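Side-chain contacts in adenosine kinase, putative (Trypanosoma brucei, PDB 3OTX), which probably phosphorylates adenosine to AMP with ATP and magnesium, the single step of a purine salvage route: residues D51-M56 against A126-G131; T87-I92 against S148-S153. The protein carries 1 engineered substitution. All coordinates share one frame; numbering follows the deposited sequence.

How the contacts relate
Two ways of closing a helix over a beta-sheet are illustrated here, one in each sheet of a ribokinase-like (PfkB) kinase. Contact 1 belongs to the small five-stranded sheet, contact 2 to the large ten-stranded one; they share no element, their centres lie 30 Å apart, and their nearest atoms stay about 14 Å from each other. Contact 1 is wholly buried where it touches; contact 2 is mostly so, its histidine being partly exposed. No hydrogen bond crosses either. Contact 1 is purely apolar, a single methyl set against two small side chains, and its closest pair is tight. In contact 2 a valine methyl meets a histidine and a methionine at relaxed distances, while polar bonds run within 148-153 and to neighbouring elements.

Contact 1 of 2, residues D51-M56 against A126-G131; sequences DDIEKM and AVCITG
Ile53, near the end of helix 49-54, rests its delta methyl against Ala126 and Cys128 of strand 122-130, joining a short helix to the small five-stranded sheet, the lid-like part of the ribokinase fold. The touching is done by one atom: CD1 of Ile53 lies 3.3 Å from CB of Ala126, tighter than usual van der Waals contact, and 3.9 Å from SG of Cys128. The isoleucine chain is extended beyond CB (chi2 167°), which carries CD1 forward to the strand. Cys128 turns its thiol to the same methyl by setting SG opposite its own carbonyl carbon, chi1 -48°. Val127, between them in sequence, points away from the helix, as strand alternation requires.

Further out, Phe28 of helix 26-31 packs on both Ile53 and Cys128, and Ala22 of strand 17-23 also touches Ile53, adding further apolar contacts around the isoleucine. Strand 122-130 is itself fixed by backbone bonds to both neighbours, 17-23 and 133-141. On the helix, Asp52 turns to other partners: its OD2 forms a salt bridge with Lys31 NZ and a hydrogen bond with Tyr32 OH. Where the helix ends, Met56 N bonds to the carbonyl O of Ile53 at 3.3 Å.

Contact 2 of 2, residues T87-I92 against S148-S153; sequences TYVGCI and SEHMRS
Val89, at the end of strand 86-89, presents its CG1 methyl to His150 and Met151 of the short helix 148-151, and this one methyl carries the side-chain contact. It stands 4.1 Å from CD2 of His150, meeting the imidazole at its edge and near the ring plane rather than over a face. The same CG1 lies 4.3 Å from SD of Met151, whose chain leaves the helix obliquely but bends back so that the sulfur approaches the strand. With CG1 of Val89 placed opposite the backbone N (chi1 172°), the branch reaches between the two residues. These are easy apolar distances.

Neighbouring elements complete the packed side: Tyr11 and Gln13 of strand 10-13 touch both Val89 and Met151, and Val156 of helix 154-162 touches His150. The imidazole is also held by its polar end, since NE2 is hydrogen-bonded to the carbonyl O of Ala113 in strand 111-116. Ser153, the N-cap of the next helix, gives its OG to His150 O at 2.6 Å, in the carbonyl plane and on a lone pair, with the C=O...OG angle 138°; Ser153 N bonds to the same oxygen.

On the side turned from the strand the packing gives way to exposed side chains. There Glu149 and Arg152 form a long salt bridge, OE2 to NH2 at 3.4 Å, well away from the strand. Such layering, with helices packed on a mostly parallel sheet, is typical of the large alpha/beta domain of ribokinase-like kinases.

Contact 1 of 2, residues D51-M56 against A126-G131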
ATOM      1  N   ASP A  51     -10.875   0.330  22.356  1.00 29.07           N
ATOM      2  CA  ASP A  51     -11.662   1.005  23.398  1.00 32.88           C
ATOM      3  C   ASP A  51     -10.807   2.033  24.120  1.00 36.11           C
ATOM      4  O   ASP A  51     -11.274   3.128  24.408  1.00 35.98           O
ATOM      5  CB  ASP A  51     -12.217   0.009  24.411  1.00 39.31           C
ATOM      6  CG  ASP A  51     -13.208  -0.960  23.801  1.00 44.71           C
ATOM      7  OD1 ASP A  51     -13.724  -0.702  22.695  1.00 50.73           O
ATOM      8  OD2 ASP A  51     -13.470  -1.996  24.438  1.00 50.02           O
ATOM      9  N   ASP A  52      -9.546   1.676  24.367  1.00 35.48           N
ATOM     10  CA  ASP A  52      -8.583   2.518  25.083  1.00 34.18           C
ATOM     11  C   ASP A  52      -8.236   3.778  24.261  1.00 33.49           C
ATOM     12  O   ASP A  52      -8.322   4.897  24.766  1.00 34.09           O
ATOM     13  CB  ASP A  52      -7.339   1.676  25.365  1.00 34.36           C
ATOM     14  CG  ASP A  52      -6.469   2.230  26.456  1.00 44.88           C
ATOM     15  OD1 ASP A  52      -6.480   3.451  26.695  1.00 50.04           O
ATOM     16  OD2 ASP A  52      -5.743   1.423  27.066  1.00 42.13           O
ATOM     17  N   ILE A  53      -7.887   3.601  22.989  1.00 29.66           N
ATOM     18  CA  ILE A  53      -7.523   4.733  22.125  1.00 30.16           C
ATOM     19  C   ILE A  53      -8.712   5.662  21.880  1.00 33.24           C
ATOM     20  O   ILE A  53      -8.531   6.878  21.750  1.00 36.47           O
ATOM     21  CB  ILE A  53      -6.929   4.284  20.774  1.00 30.93           C
ATOM     22  CG1 ILE A  53      -5.837   3.249  20.991  1.00 38.70           C
ATOM     23  CG2 ILE A  53      -6.343   5.463  20.019  1.00 37.61           C
ATOM     24  CD1 ILE A  53      -5.430   2.554  19.734  1.00 43.28           C
ATOM     25  N   GLU A  54      -9.914   5.090  21.825  1.00 32.48           N
ATOM     26  CA  GLU A  54     -11.141   5.858  21.560  1.00 32.90           C
ATOM     27  C   GLU A  54     -11.553   6.703  22.757  1.00 38.70           C
ATOM     28  O   GLU A  54     -12.142   7.762  22.581  1.00 42.88           O
ATOM     29  CB  GLU A  54     -12.287   4.939  21.145  1.00 31.93           C
ATOM     30  CG  GLU A  54     -12.174   4.442  19.694  1.00 35.07           C
ATOM     31  CD  GLU A  54     -13.046   3.227  19.393  1.00 43.69           C
ATOM     32  OE1 GLU A  54     -14.114   3.055  20.017  1.00 51.02           O
ATOM     33  OE2 GLU A  54     -12.652   2.431  18.523  1.00 41.09           O
ATOM     34  N   LYS A  55     -11.232   6.222  23.958  1.00 38.72           N
ATOM     35  CA  LYS A  55     -11.494   6.933  25.209  1.00 43.39           C
ATOM     36  C   LYS A  55     -10.570   8.137  25.403  1.00 48.47           C
ATOM     37  O   LYS A  55     -10.643   8.817  26.424  1.00 53.44           O
ATOM     38  CB  LYS A  55     -11.353   5.964  26.389  1.00 42.09           C
ATOM     39  CG  LYS A  55     -12.656   5.585  27.077  1.00 54.03           C
ATOM     40  CD  LYS A  55     -13.444   4.497  26.368  1.00 52.96           C
ATOM     41  CE  LYS A  55     -14.905   4.563  26.782  1.00 48.04           C
ATOM     42  NZ  LYS A  55     -15.657   3.307  26.524  1.00 46.82           N
ATOM     43  N   MET A  56      -9.717   8.411  24.418  1.00 50.87           N
ATOM     44  CA  MET A  56      -8.727   9.484  24.534  1.00 53.57           C
ATOM     45  C   MET A  56      -9.220  10.828  23.998  1.00 56.55           C
ATOM     46  O   MET A  56     -10.236  10.873  23.292  1.00 57.24           O
ATOM     47  CB  MET A  56      -7.449   9.093  23.811  1.00 50.54           C
ATOM     48  CG  MET A  56      -6.939   7.742  24.220  1.00 51.95           C
ATOM     49  SD  MET A  56      -5.243   7.472  23.731  1.00 45.42           S
ATOM     50  CE  MET A  56      -4.429   8.481  24.968  1.00 30.73           C
ATOM     51  N   ALA A 126      -5.710   0.863  14.362  1.00 15.08           N
ATOM     52  CA  ALA A 126      -5.287   1.796  15.426  1.00 16.75           C
ATOM     53  C   ALA A 126      -3.960   2.416  14.979  1.00 16.38           C
ATOM     54  O   ALA A 126      -3.014   1.715  14.655  1.00 17.36           O
ATOM     55  CB  ALA A 126      -5.148   1.088  16.761  1.00 16.81           C
ATOM     56  N   VAL A 127      -3.900   3.747  14.924  1.00 17.72           N
ATOM     57  CA  VAL A 127      -2.687   4.441  14.501  1.00 18.15           C
ATOM     58  C   VAL A 127      -2.183   5.170  15.741  1.00 18.10           C
ATOM     59  O   VAL A 127      -2.762   6.181  16.164  1.00 17.69           O
ATOM     60  CB  VAL A 127      -2.976   5.406  13.348  1.00 17.36           C
ATOM     61  CG1 VAL A 127      -1.707   6.148  12.940  1.00 21.02           C
ATOM     62  CG2 VAL A 127      -3.516   4.634  12.127  1.00 14.20           C
ATOM     63  N   CYS A 128      -1.172   4.592  16.386  1.00 19.46           N
ATOM     64  CA  CYS A 128      -0.694   5.084  17.680  1.00 21.32           C
ATOM     65  C   CYS A 128       0.552   5.942  17.436  1.00 22.82           C
ATOM     66  O   CYS A 128       1.575   5.437  16.973  1.00 21.01           O
ATOM     67  CB  CYS A 128      -0.394   3.919  18.630  1.00 24.11           C
ATOM     68  SG  CYS A 128      -1.694   2.682  18.704  1.00 24.39           S
ATOM     69  N   ILE A 129       0.434   7.247  17.704  1.00 25.72           N
ATOM     70  CA  ILE A 129       1.463   8.214  17.320  1.00 25.55           C
ATOM     71  C   ILE A 129       2.266   8.546  18.579  1.00 24.44           C
ATOM     72  O   ILE A 129       1.726   8.956  19.594  1.00 24.65           O
ATOM     73  CB  ILE A 129       0.844   9.517  16.709  1.00 29.66           C
ATOM     74  CG1 ILE A 129      -0.035   9.190  15.498  1.00 25.24           C
ATOM     75  CG2 ILE A 129       1.939  10.511  16.312  1.00 30.12           C
ATOM     76  CD1 ILE A 129      -0.852  10.381  14.978  1.00 32.65           C
ATOM     77  N   THR A 130       3.565   8.308  18.488  1.00 27.66           N
ATOM     78  CA  THR A 130       4.487   8.654  19.566  1.00 29.22           C
ATOM     79  C   THR A 130       5.559   9.480  18.891  1.00 33.92           C
ATOM     80  O   THR A 130       6.480   8.944  18.256  1.00 33.27           O
ATOM     81  CB  THR A 130       5.101   7.400  20.218  1.00 30.99           C
ATOM     82  OG1 THR A 130       5.718   6.594  19.209  1.00 30.21           O
ATOM     83  CG2 THR A 130       4.033   6.590  20.932  1.00 31.77           C
ATOM     84  N   GLY A 131       5.384  10.795  18.981  1.00 41.35           N
ATOM     85  CA  GLY A 131       6.324  11.747  18.416  1.00 43.87           C
ATOM     86  C   GLY A 131       6.337  11.657  16.918  1.00 45.33           C
ATOM     87  O   GLY A 131       5.333  11.923  16.262  1.00 46.47           O
TER

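Contact 2 of 2, residues T87-I92 against S148-S153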
ATOM      1  N   THR A  87      -9.881   1.487 -10.108  1.00 11.31           N
ATOM      2  CA  THR A  87     -10.920   0.681  -9.471  1.00 11.70           C
ATOM      3  C   THR A  87     -10.274   0.011  -8.275  1.00 14.06           C
ATOM      4  O   THR A  87      -9.163  -0.475  -8.370  1.00 12.99           O
ATOM      5  CB  THR A  87     -11.419  -0.423 -10.418  1.00 14.64           C
ATOM      6  OG1 THR A  87     -12.037   0.195 -11.535  1.00 16.26           O
ATOM      7  CG2 THR A  87     -12.430  -1.302  -9.724  1.00 13.46           C
ATOM      8  N   TYR A  88     -10.955   0.051  -7.136  1.00 11.80           N
ATOM      9  CA  TYR A  88     -10.458  -0.535  -5.886  1.00 10.91           C
ATOM     10  C   TYR A  88     -11.362  -1.692  -5.508  1.00 11.47           C
ATOM     11  O   TYR A  88     -12.606  -1.582  -5.585  1.00 13.27           O
ATOM     12  CB  TYR A  88     -10.503   0.523  -4.760  1.00 11.48           C
ATOM     13  CG  TYR A  88     -10.102   0.006  -3.427  1.00 10.24           C
ATOM     14  CD1 TYR A  88      -8.782   0.091  -3.002  1.00  9.54           C
ATOM     15  CD2 TYR A  88     -11.050  -0.531  -2.545  1.00 12.56           C
ATOM     16  CE1 TYR A  88      -8.378  -0.407  -1.720  1.00  9.43           C
ATOM     17  CE2 TYR A  88     -10.678  -1.016  -1.291  1.00 11.27           C
ATOM     18  CZ  TYR A  88      -9.349  -0.945  -0.878  1.00 11.75           C
ATOM     19  OH  TYR A  88      -8.985  -1.417   0.375  1.00 11.71           O
ATOM     20  N   VAL A  89     -10.739  -2.786  -5.101  1.00  9.97           N
ATOM     21  CA  VAL A  89     -11.457  -3.968  -4.613  1.00 11.60           C
ATOM     22  C   VAL A  89     -11.035  -4.292  -3.176  1.00 10.98           C
ATOM     23  O   VAL A  89      -9.838  -4.357  -2.863  1.00 11.19           O
ATOM     24  CB  VAL A  89     -11.236  -5.189  -5.561  1.00 11.40           C
ATOM     25  CG1 VAL A  89     -11.790  -6.504  -4.998  1.00 14.16           C
ATOM     26  CG2 VAL A  89     -11.948  -4.917  -6.878  1.00 11.33           C
ATOM     27  N   GLY A  90     -12.034  -4.519  -2.321  1.00 12.06           N
ATOM     28  CA  GLY A  90     -11.843  -5.028  -0.977  1.00 12.16           C
ATOM     29  C   GLY A  90     -13.211  -5.327  -0.395  1.00 10.93           C
ATOM     30  O   GLY A  90     -14.214  -5.248  -1.104  1.00 12.57           O
ATOM     31  N   CYS A  91     -13.271  -5.679   0.903  1.00 11.15           N
ATOM     32  CA  CYS A  91     -14.509  -6.108   1.494  1.00 11.96           C
ATOM     33  C   CYS A  91     -14.775  -5.242   2.728  1.00 11.77           C
ATOM     34  O   CYS A  91     -13.875  -5.027   3.549  1.00 12.20           O
ATOM     35  CB  CYS A  91     -14.437  -7.602   1.838  1.00 12.03           C
ATOM     36  SG  CYS A  91     -15.974  -8.288   2.509  1.00 15.53           S
ATOM     37  N   ILE A  92     -16.009  -4.764   2.824  1.00 12.94           N
ATOM     38  CA  ILE A  92     -16.464  -3.954   3.945  1.00 12.51           C
ATOM     39  C   ILE A  92     -17.792  -4.498   4.432  1.00 14.81           C
ATOM     40  O   ILE A  92     -18.348  -5.436   3.821  1.00 15.80           O
ATOM     41  CB  ILE A  92     -16.705  -2.473   3.542  1.00 14.51           C
ATOM     42  CG1 ILE A  92     -17.740  -2.347   2.387  1.00 13.05           C
ATOM     43  CG2 ILE A  92     -15.404  -1.776   3.168  1.00 16.11           C
ATOM     44  CD1 ILE A  92     -18.165  -0.908   2.058  1.00 13.97           C
ATOM     45  N   SER A 148     -13.947 -15.562  -2.812  1.00 18.77           N
ATOM     46  CA  SER A 148     -13.703 -15.961  -4.168  1.00 19.10           C
ATOM     47  C   SER A 148     -14.925 -15.662  -5.015  1.00 17.27           C
ATOM     48  O   SER A 148     -14.779 -15.296  -6.176  1.00 18.75           O
ATOM     49  CB  SER A 148     -13.355 -17.448  -4.228  1.00 23.41           C
ATOM     50  OG  SER A 148     -12.180 -17.685  -3.469  1.00 31.94           O
ATOM     51  N   GLU A 149     -16.118 -15.754  -4.412  1.00 17.24           N
ATOM     52  CA  GLU A 149     -17.345 -15.419  -5.153  1.00 17.45           C
ATOM     53  C   GLU A 149     -17.255 -13.965  -5.634  1.00 18.15           C
ATOM     54  O   GLU A 149     -17.541 -13.643  -6.815  1.00 18.96           O
ATOM     55  CB  GLU A 149     -18.609 -15.613  -4.301  1.00 21.10           C
ATOM     56  CG  GLU A 149     -18.978 -17.070  -3.981  1.00 37.00           C
ATOM     57  CD  GLU A 149     -17.882 -17.872  -3.251  1.00 41.04           C
ATOM     58  OE1 GLU A 149     -17.193 -17.347  -2.335  1.00 25.86           O
ATOM     59  OE2 GLU A 149     -17.720 -19.059  -3.608  1.00 49.55           O
ATOM     60  N   HIS A 150     -16.829 -13.074  -4.746  1.00 16.58           N
ATOM     61  CA  HIS A 150     -16.715 -11.685  -5.159  1.00 16.41           C
ATOM     62  C   HIS A 150     -15.648 -11.513  -6.241  1.00 14.18           C
ATOM     63  O   HIS A 150     -15.821 -10.749  -7.187  1.00 13.85           O
ATOM     64  CB  HIS A 150     -16.387 -10.783  -3.954  1.00 14.21           C
ATOM     65  CG  HIS A 150     -16.392  -9.323  -4.300  1.00 12.19           C
ATOM     66  ND1 HIS A 150     -17.543  -8.642  -4.628  1.00 16.11           N
ATOM     67  CD2 HIS A 150     -15.370  -8.433  -4.446  1.00 15.48           C
ATOM     68  CE1 HIS A 150     -17.243  -7.388  -4.933  1.00 18.25           C
ATOM     69  NE2 HIS A 150     -15.931  -7.238  -4.837  1.00 16.14           N
ATOM     70  N   MET A 151     -14.520 -12.198  -6.085  1.00 13.76           N
ATOM     71  CA  MET A 151     -13.446 -12.113  -7.091  1.00 13.66           C
ATOM     72  C   MET A 151     -13.884 -12.542  -8.508  1.00 16.47           C
ATOM     73  O   MET A 151     -13.311 -12.072  -9.484  1.00 20.76           O
ATOM     74  CB  MET A 151     -12.237 -12.948  -6.674  1.00 16.45           C
ATOM     75  CG  MET A 151     -11.522 -12.427  -5.412  1.00 15.08           C
ATOM     76  SD  MET A 151     -10.947 -10.702  -5.536  1.00 15.51           S
ATOM     77  CE  MET A 151      -9.824 -10.802  -6.920  1.00 18.91           C
ATOM     78  N   ARG A 152     -14.905 -13.388  -8.598  1.00 17.65           N
ATOM     79  CA  ARG A 152     -15.384 -13.912  -9.891  1.00 18.84           C
ATOM     80  C   ARG A 152     -16.636 -13.177 -10.326  1.00 20.48           C
ATOM     81  O   ARG A 152     -17.213 -13.519 -11.366  1.00 21.73           O
ATOM     82  CB  ARG A 152     -15.708 -15.421  -9.787  1.00 21.51           C
ATOM     83  CG  ARG A 152     -14.495 -16.279  -9.546  1.00 28.00           C
ATOM     84  CD  ARG A 152     -14.816 -17.753  -9.672  1.00 31.83           C
ATOM     85  NE  ARG A 152     -15.785 -18.183  -8.676  1.00 32.44           N
ATOM     86  CZ  ARG A 152     -15.476 -18.833  -7.559  1.00 38.25           C
ATOM     87  NH1 ARG A 152     -14.218 -19.158  -7.295  1.00 42.46           N
ATOM     88  NH2 ARG A 152     -16.435 -19.171  -6.716  1.00 47.29           N
ATOM     89  N   SER A 153     -17.072 -12.189  -9.535  1.00 18.46           N
ATOM     90  CA  SER A 153     -18.294 -11.443  -9.811  1.00 21.29           C
ATOM     91  C   SER A 153     -18.115 -10.540 -11.032  1.00 21.63           C
ATOM     92  O   SER A 153     -17.000 -10.129 -11.327  1.00 19.56           O
ATOM     93  CB  SER A 153     -18.722 -10.614  -8.592  1.00 21.33           C
ATOM     94  OG  SER A 153     -17.844  -9.528  -8.368  1.00 19.85           O
TER